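Local coordinates for protein acyl-coenzyme A oxidase 3 (Yarrowia lipolytica, PDB 5YS9) that catalyses the FAD-dependent oxidation of acyl-CoA to trans-2-enoyl-CoA, passing electrons to oxygen to give hydrogen peroxide in peroxisomal fatty acid beta-oxidation, at residues D183-I188 with P272-L277; Y327-R332 with K344-P349. All blocks are in the same frame, centred on the assembly; numbering follows the deposited sequence.

Interaction 1: D183-I188 with P272-L277; sequences DTDEFI and PRQNML
Glu-186 and Pro-272 form a non-hydrogen-bonded antiparallel pair, CA to CA 4.3 Å, where strand 186-190 of the mixed sheet in the acyl-CoA dehydrogenase-type middle domain runs beside the last residue of strand 262-272. Asp-185 and Glu-186 make a G1 beta bulge against strand 177-181. Just past the bridge the chain turns into a short 3-10 segment, and Arg-273 N donates to Asp-185 O (3.0 Å, 171° at the hydrogen). The same two residues are joined through their side chains. Arg-273 NH2 reaches the syn lone pair of Asp-185 OD1 at 2.8 Å and makes a short salt-bridge contact to OD2, with carboxylate and guanidinium nearly coplanar. A bend at chi3 (93°), after an extended start, brings NH2 onto the carboxylate, while NE binds Val-283 O. Asp-185 OD1 also meets Tyr-180 OH. On the apolar side the Phe-187 ring presents its edge to Arg-273 O, CE2 at 3.5 Å. Met-276 CB packs on Phe-187 CE2 at 3.7 Å, and its SD makes an oblique Met-aromatic contact, 4.8 Å from the centroid of that ring. With an alanine in place of this arginine, the Asp-185 carboxylate would probably lose its positive mate and Val-283 O its side-chain donor. Backbone and side-chain bonds to one aspartate thus hold the turn that follows strand 262-272, with the charges at the more exposed side and Phe-187 buried.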
loop_
_atom_site.group_PDB
_atom_site.type_symbol
_atom_site.label_atom_id
_atom_site.label_comp_id
_atom_site.label_asym_id
_atom_site.label_seq_id
_atom_site.Cartn_x
_atom_site.Cartn_y
_atom_site.Cartn_z
ATOM N N ASP A 183 -19.750 40.932 29.401
ATOM C CA ASP A 183 -19.339 42.295 29.604
ATOM C C ASP A 183 -18.870 42.895 28.311
ATOM O O ASP A 183 -19.178 44.031 28.009
ATOM C CB ASP A 183 -18.163 42.304 30.570
ATOM C CG ASP A 183 -18.464 43.036 31.849
ATOM O OD1 ASP A 183 -18.321 44.276 31.865
ATOM O OD2 ASP A 183 -18.831 42.376 32.839
ATOM N N THR A 184 -18.104 42.136 27.551
ATOM C CA THR A 184 -17.605 42.622 26.287
ATOM C C THR A 184 -18.331 42.056 25.089
ATOM O O THR A 184 -18.036 42.417 23.972
ATOM C CB THR A 184 -16.118 42.333 26.163
ATOM O OG1 THR A 184 -15.879 40.992 26.576
ATOM C CG2 THR A 184 -15.352 43.246 27.066
ATOM N N ASP A 185 -19.301 41.192 25.324
ATOM C CA ASP A 185 -19.996 40.533 24.232
ATOM C C ASP A 185 -19.052 39.771 23.296
ATOM O O ASP A 185 -19.132 39.885 22.085
ATOM C CB ASP A 185 -20.832 41.533 23.453
ATOM C CG ASP A 185 -21.938 40.879 22.694
ATOM O OD1 ASP A 185 -22.386 39.807 23.114
ATOM O OD2 ASP A 185 -22.357 41.425 21.675
ATOM N N GLU A 186 -18.146 39.013 23.891
ATOM C CA GLU A 186 -17.096 38.296 23.191
ATOM C C GLU A 186 -17.054 36.803 23.545
ATOM O O GLU A 186 -17.595 36.365 24.561
ATOM C CB GLU A 186 -15.759 38.949 23.539
ATOM C CG GLU A 186 -15.551 40.337 22.912
ATOM C CD GLU A 186 -14.153 40.898 23.184
ATOM O OE1 GLU A 186 -13.655 40.782 24.324
ATOM O OE2 GLU A 186 -13.541 41.451 22.250
ATOM N N PHE A 187 -16.429 36.021 22.670
ATOM C CA PHE A 187 -15.938 34.693 23.037
ATOM C C PHE A 187 -14.428 34.736 23.267
ATOM O O PHE A 187 -13.716 35.428 22.560
ATOM C CB PHE A 187 -16.270 33.642 21.981
ATOM C CG PHE A 187 -17.726 33.345 21.872
ATOM C CD1 PHE A 187 -18.367 32.630 22.866
ATOM C CD2 PHE A 187 -18.458 33.792 20.773
ATOM C CE1 PHE A 187 -19.711 32.348 22.760
ATOM C CE2 PHE A 187 -19.809 33.530 20.670
ATOM C CZ PHE A 187 -20.439 32.799 21.663
ATOM N N ILE A 188 -13.980 33.994 24.278
ATOM C CA ILE A 188 -12.590 33.682 24.486
ATOM C C ILE A 188 -12.340 32.269 23.945
ATOM O O ILE A 188 -12.824 31.290 24.520
ATOM C CB ILE A 188 -12.224 33.723 25.973
ATOM C CG1 ILE A 188 -12.542 35.116 26.560
ATOM C CG2 ILE A 188 -10.740 33.389 26.167
ATOM C CD1 ILE A 188 -12.160 35.254 28.043
ATOM N N PRO A 272 -15.550 38.731 18.703
ATOM C CA PRO A 272 -16.941 39.127 19.002
ATOM C C PRO A 272 -17.882 37.905 19.005
ATOM O O PRO A 272 -17.602 36.929 18.308
ATOM C CB PRO A 272 -17.281 40.118 17.872
ATOM C CG PRO A 272 -15.971 40.510 17.248
ATOM C CD PRO A 272 -15.096 39.281 17.409
ATOM N N ARG A 273 -18.947 37.945 19.805
ATOM C CA ARG A 273 -20.059 36.959 19.728
ATOM C C ARG A 273 -20.548 36.653 18.287
ATOM O O ARG A 273 -20.868 35.497 17.920
ATOM C CB ARG A 273 -21.265 37.468 20.532
ATOM C CG ARG A 273 -22.383 36.458 20.779
ATOM C CD ARG A 273 -23.555 37.080 21.571
ATOM N NE ARG A 273 -24.555 37.586 20.618
ATOM C CZ ARG A 273 -24.746 38.852 20.271
ATOM N NH1 ARG A 273 -25.644 39.134 19.344
ATOM N NH2 ARG A 273 -24.068 39.833 20.838
ATOM N N GLN A 274 -20.585 37.691 17.467
ATOM C CA GLN A 274 -21.128 37.581 16.121
ATOM C C GLN A 274 -20.275 36.671 15.199
ATOM O O GLN A 274 -20.687 36.361 14.059
ATOM C CB GLN A 274 -21.274 38.983 15.505
ATOM C CG GLN A 274 -22.329 39.876 16.143
ATOM C CD GLN A 274 -21.894 40.648 17.387
ATOM O OE1 GLN A 274 -20.786 40.485 17.926
ATOM N NE2 GLN A 274 -22.792 41.497 17.867
ATOM N N ASN A 275 -19.094 36.265 15.682
ATOM C CA ASN A 275 -18.198 35.462 14.876
ATOM C C ASN A 275 -18.577 34.024 14.942
ATOM O O ASN A 275 -18.180 33.270 14.074
ATOM C CB ASN A 275 -16.740 35.629 15.299
ATOM C CG ASN A 275 -16.060 36.817 14.650
ATOM O OD1 ASN A 275 -14.845 36.835 14.519
ATOM N ND2 ASN A 275 -16.822 37.804 14.240
ATOM N N MET A 276 -19.305 33.640 15.985
ATOM C CA MET A 276 -19.926 32.327 16.053
ATOM C C MET A 276 -20.943 32.241 14.966
ATOM O O MET A 276 -21.765 33.137 14.831
ATOM C CB MET A 276 -20.649 32.129 17.365
ATOM C CG MET A 276 -21.414 30.806 17.445
ATOM S SD MET A 276 -22.225 30.622 19.054
ATOM C CE MET A 276 -23.261 29.188 18.709
ATOM N N LEU A 277 -20.923 31.147 14.220
ATOM C CA LEU A 277 -21.895 30.961 13.132
ATOM C C LEU A 277 -23.227 30.458 13.709
ATOM O O LEU A 277 -23.245 29.500 14.451
ATOM C CB LEU A 277 -21.325 30.020 12.072
ATOM C CG LEU A 277 -20.073 30.539 11.346
ATOM C CD1 LEU A 277 -19.535 29.422 10.481
ATOM C CD2 LEU A 277 -20.332 31.783 10.515
#

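Interaction 2: Y327-R332 with K344-P349; sequences YACVRR and KIIDYP. With FAD (flavin-adenine dinucleotide), chain D.
Arg-331 works at both ends: its carbonyl accepts from Ile-345 N across the contact, while its guanidinium grips the adenosine-side phosphate of FAD. NE and NH2 converge on FAD O2A, at 2.8 Å from NE and 2.7 Å from NH2, with the oxygen near the guanidinium plane. The third nitrogen, NH1, is held by Tyr-656 OH and by Leu-165 O of the second subunit, which would limit rotation of the group. The backbone bond from Ile-345 N to Arg-331 O spans 2.9 Å and is nearly collinear with the carbonyl (177°). Lys-344 NZ approaches Cys-329 O almost as straight on, at 3.1 Å, whereas Ile-346 N comes to Ala-328 O from above the carbonyl plane.

The three bonds across the contact tie the end of helix 300-330 and the residues just after it to Lys-344 and the 3-10 segment 345-347, which leads through Tyr-348, the N-cap residue, into helix 349-385. The junction belongs to the C-alpha1 domain and forms one wall of the FAD pocket. Here the Tyr-348 ring lies with a face toward adenine N1A, and its CE2 is 3.5 Å from FAD C6A.

Packing surrounds these bonds. With CG1 between its backbone N and carbonyl carbon (chi1 52°), Ile-345 turns this branch to the Ala-328 and Arg-331 carbonyl oxygens and carries CD1 on to the ribose, 3.6 Å from FAD O4B. Ile-346 CD1 packs on Ala-328 CB at 4.0 Å. Lys-344 CG lies over the centre of one face of the Arg-332 guanidinium, whose NE pairs with Glu-22 and whose NH1 binds Glu-342 O.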
loop_
_atom_site.group_PDB
_atom_site.type_symbol
_atom_site.label_atom_id
_atom_site.label_comp_id
_atom_site.label_asym_id
_atom_site.label_seq_id
_atom_site.Cartn_x
_atom_site.Cartn_y
_atom_site.Cartn_z
ATOM N N TYR A 327 0.329 -1.436 -20.647
ATOM C CA TYR A 327 1.583 -2.166 -20.421
ATOM C C TYR A 327 1.401 -3.650 -20.641
ATOM O O TYR A 327 2.126 -4.269 -21.400
ATOM C CB TYR A 327 2.119 -1.974 -19.006
ATOM C CG TYR A 327 3.498 -2.549 -18.794
ATOM C CD1 TYR A 327 4.582 -2.071 -19.506
ATOM C CD2 TYR A 327 3.716 -3.534 -17.883
ATOM C CE1 TYR A 327 5.838 -2.605 -19.352
ATOM C CE2 TYR A 327 4.972 -4.078 -17.718
ATOM C CZ TYR A 327 6.042 -3.598 -18.453
ATOM O OH TYR A 327 7.319 -4.102 -18.258
ATOM N N ALA A 328 0.406 -4.230 -20.001
ATOM C CA ALA A 328 0.183 -5.661 -20.151
ATOM C C ALA A 328 0.008 -6.146 -21.616
ATOM O O ALA A 328 0.363 -7.294 -21.928
ATOM C CB ALA A 328 -1.014 -6.048 -19.313
ATOM N N CYS A 329 -0.563 -5.303 -22.481
ATOM C CA CYS A 329 -0.881 -5.708 -23.860
ATOM C C CYS A 329 0.349 -5.785 -24.736
ATOM O O CYS A 329 0.339 -6.472 -25.775
ATOM C CB CYS A 329 -1.924 -4.783 -24.494
ATOM S SG CYS A 329 -3.572 -4.911 -23.693
ATOM N N VAL A 330 1.386 -5.076 -24.316
ATOM C CA VAL A 330 2.634 -5.046 -25.043
ATOM C C VAL A 330 3.803 -5.757 -24.383
ATOM O O VAL A 330 4.780 -6.027 -25.037
ATOM C CB VAL A 330 3.048 -3.607 -25.395
ATOM C CG1 VAL A 330 1.858 -2.826 -25.894
ATOM C CG2 VAL A 330 3.698 -2.910 -24.224
ATOM N N ARG A 331 3.707 -6.068 -23.100
ATOM C CA ARG A 331 4.858 -6.613 -22.401
ATOM C C ARG A 331 4.955 -8.117 -22.510
ATOM O O ARG A 331 4.058 -8.822 -22.133
ATOM C CB ARG A 331 4.856 -6.193 -20.940
ATOM C CG ARG A 331 5.870 -6.926 -20.081
ATOM C CD ARG A 331 7.288 -6.456 -20.310
ATOM N NE ARG A 331 8.187 -7.033 -19.330
ATOM C CZ ARG A 331 9.398 -6.578 -19.057
ATOM N NH1 ARG A 331 9.871 -5.538 -19.697
ATOM N NH2 ARG A 331 10.127 -7.168 -18.139
ATOM N N ARG A 332 6.075 -8.601 -23.012
ATOM C CA ARG A 332 6.255 -10.019 -23.181
ATOM C C ARG A 332 7.276 -10.515 -22.184
ATOM O O ARG A 332 8.356 -9.981 -22.096
ATOM C CB ARG A 332 6.750 -10.324 -24.589
ATOM C CG ARG A 332 5.747 -10.128 -25.700
ATOM C CD ARG A 332 6.329 -10.604 -27.020
ATOM N NE ARG A 332 5.493 -10.279 -28.170
ATOM C CZ ARG A 332 4.603 -11.101 -28.702
ATOM N NH1 ARG A 332 4.418 -12.297 -28.189
ATOM N NH2 ARG A 332 3.897 -10.718 -29.739
ATOM N N LYS A 344 2.798 -12.244 -24.285
ATOM C CA LYS A 344 2.414 -11.002 -23.652
ATOM C C LYS A 344 1.708 -11.346 -22.361
ATOM O O LYS A 344 0.888 -12.234 -22.335
ATOM C CB LYS A 344 1.471 -10.204 -24.551
ATOM C CG LYS A 344 1.923 -10.049 -25.987
ATOM C CD LYS A 344 0.739 -9.855 -26.899
ATOM C CE LYS A 344 1.058 -8.915 -28.035
ATOM N NZ LYS A 344 -0.110 -8.065 -28.381
ATOM N N ILE A 345 1.999 -10.616 -21.301
ATOM C CA ILE A 345 1.475 -10.952 -19.991
ATOM C C ILE A 345 -0.047 -10.886 -19.947
ATOM O O ILE A 345 -0.681 -11.594 -19.187
ATOM C CB ILE A 345 2.130 -10.145 -18.853
ATOM C CG1 ILE A 345 2.089 -8.650 -19.130
ATOM C CG2 ILE A 345 3.556 -10.606 -18.657
ATOM C CD1 ILE A 345 2.514 -7.808 -17.959
ATOM N N ILE A 346 -0.625 -10.044 -20.782
ATOM C CA ILE A 346 -2.059 -9.922 -20.853
ATOM C C ILE A 346 -2.651 -11.268 -21.229
ATOM O O ILE A 346 -3.743 -11.597 -20.817
ATOM C CB ILE A 346 -2.492 -8.857 -21.870
ATOM C CG1 ILE A 346 -3.961 -8.520 -21.702
ATOM C CG2 ILE A 346 -2.253 -9.330 -23.287
ATOM C CD1 ILE A 346 -4.339 -8.076 -20.315
ATOM N N ASP A 347 -1.947 -12.016 -22.058
ATOM C CA ASP A 347 -2.361 -13.357 -22.450
ATOM C C ASP A 347 -2.369 -14.434 -21.360
ATOM O O ASP A 347 -3.064 -15.412 -21.486
ATOM C CB ASP A 347 -1.626 -13.812 -23.696
ATOM C CG ASP A 347 -2.136 -13.139 -24.923
ATOM O OD1 ASP A 347 -3.343 -12.885 -24.971
ATOM O OD2 ASP A 347 -1.335 -12.853 -25.826
ATOM N N TYR A 348 -1.560 -14.280 -20.327
ATOM C CA TYR A 348 -1.607 -15.182 -19.181
ATOM C C TYR A 348 -2.907 -15.076 -18.406
ATOM O O TYR A 348 -3.372 -13.998 -18.124
ATOM C CB TYR A 348 -0.466 -14.890 -18.218
ATOM C CG TYR A 348 0.891 -15.204 -18.760
ATOM C CD1 TYR A 348 1.132 -16.383 -19.420
ATOM C CD2 TYR A 348 1.929 -14.315 -18.615
ATOM C CE1 TYR A 348 2.372 -16.671 -19.918
ATOM C CE2 TYR A 348 3.173 -14.595 -19.110
ATOM C CZ TYR A 348 3.386 -15.775 -19.761
ATOM O OH TYR A 348 4.622 -16.057 -20.255
ATOM N N PRO A 349 -3.474 -16.207 -18.022
ATOM C CA PRO A 349 -4.708 -16.166 -17.227
ATOM C C PRO A 349 -4.551 -15.632 -15.793
ATOM O O PRO A 349 -5.522 -15.079 -15.239
ATOM C CB PRO A 349 -5.153 -17.647 -17.197
ATOM C CG PRO A 349 -4.549 -18.244 -18.439
ATOM C CD PRO A 349 -3.238 -17.527 -18.648
HETATM P PA FAD D . 8.531 -8.812 -15.526
HETATM O O1A FAD D . 9.408 -9.970 -15.238
HETATM O O2A FAD D . 8.153 -8.472 -16.915
HETATM O O5B FAD D . 7.156 -8.923 -14.765
HETATM C C5B FAD D . 6.273 -7.819 -14.893
HETATM C C4B FAD D . 4.906 -8.245 -14.427
HETATM O O4B FAD D . 4.453 -9.306 -15.256
HETATM C C3B FAD D . 5.032 -8.790 -13.028
HETATM O O3B FAD D . 3.971 -8.312 -12.224
HETATM C C2B FAD D . 4.866 -10.270 -13.178
HETATM O O2B FAD D . 4.180 -10.796 -12.048
HETATM C C1B FAD D . 4.084 -10.416 -14.464
HETATM N N9A FAD D . 4.571 -11.659 -15.061
HETATM C C8A FAD D . 5.756 -11.827 -15.654
HETATM N N7A FAD D . 5.896 -13.101 -16.062
HETATM C C5A FAD D . 4.793 -13.771 -15.714
HETATM C C6A FAD D . 4.295 -15.152 -15.839
HETATM N N6A FAD D . 5.018 -16.113 -16.441
HETATM N N1A FAD D . 3.086 -15.419 -15.333
HETATM C C2A FAD D . 2.351 -14.477 -14.734
HETATM N N3A FAD D . 2.734 -13.209 -14.581
HETATM C C4A FAD D . 3.925 -12.811 -15.043
HETATM N N1 FAD D . 18.410 -5.580 -11.447
HETATM C C2 FAD D . 19.736 -5.774 -11.463
HETATM O O2 FAD D . 20.190 -6.625 -12.217
HETATM N N3 FAD D . 20.579 -5.102 -10.692
HETATM C C4 FAD D . 20.166 -4.180 -9.852
HETATM O O4 FAD D . 20.971 -3.577 -9.159
HETATM C C4X FAD D . 18.732 -3.896 -9.767
HETATM N N5 FAD D . 18.250 -2.974 -8.932
HETATM C C5X FAD D . 16.940 -2.725 -8.883
HETATM C C6 FAD D . 16.487 -1.749 -8.024
HETATM C C7 FAD D . 15.145 -1.472 -7.956
HETATM C C7M FAD D . 14.656 -0.421 -7.012
HETATM C C8 FAD D . 14.202 -2.219 -8.812
HETATM C C8M FAD D . 12.739 -1.926 -8.745
HETATM C C9 FAD D . 14.653 -3.197 -9.667
HETATM C C9A FAD D . 15.997 -3.475 -9.742
HETATM N N10 FAD D . 16.478 -4.466 -10.611
HETATM C C10 FAD D . 17.851 -4.676 -10.642
HETATM C "C1'" FAD D . 15.602 -5.235 -11.497
HETATM C "C2'" FAD D . 14.625 -6.174 -10.788
HETATM O "O2'" FAD D . 15.282 -7.379 -10.416
HETATM C "C3'" FAD D . 13.429 -6.484 -11.689
HETATM O "O3'" FAD D . 12.529 -5.399 -11.593
HETATM C "C4'" FAD D . 12.651 -7.740 -11.331
HETATM O "O4'" FAD D . 13.571 -8.748 -10.942
HETATM C "C5'" FAD D . 11.882 -8.311 -12.513
HETATM O "O5'" FAD D . 10.674 -7.640 -12.831
HETATM P P FAD D . 10.440 -7.084 -14.305
HETATM O O1P FAD D . 10.392 -5.605 -14.275
HETATM O O2P FAD D . 11.414 -7.747 -15.195
HETATM O O3P FAD D . 8.969 -7.508 -14.717
#

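Interaction 1 closes along the chain before interaction 2 opens, and the two lie on opposite sides of the chain's centre, with centres 66 Å apart and nearest atoms about 48 Å apart. They share no strand or helix. The first joins strand 186-190 to the end of strand 262-272 in the mixed sheet of the middle domain; the second joins helix 300-330 to the loop before helix 349-385 in the C-alpha1 domain. The cofactor relates the two domains across the dimer: the FAD held beside interaction 2 is also bound by Thr-163 and Ser-169 of the second subunit, both within that subunit's middle-domain range.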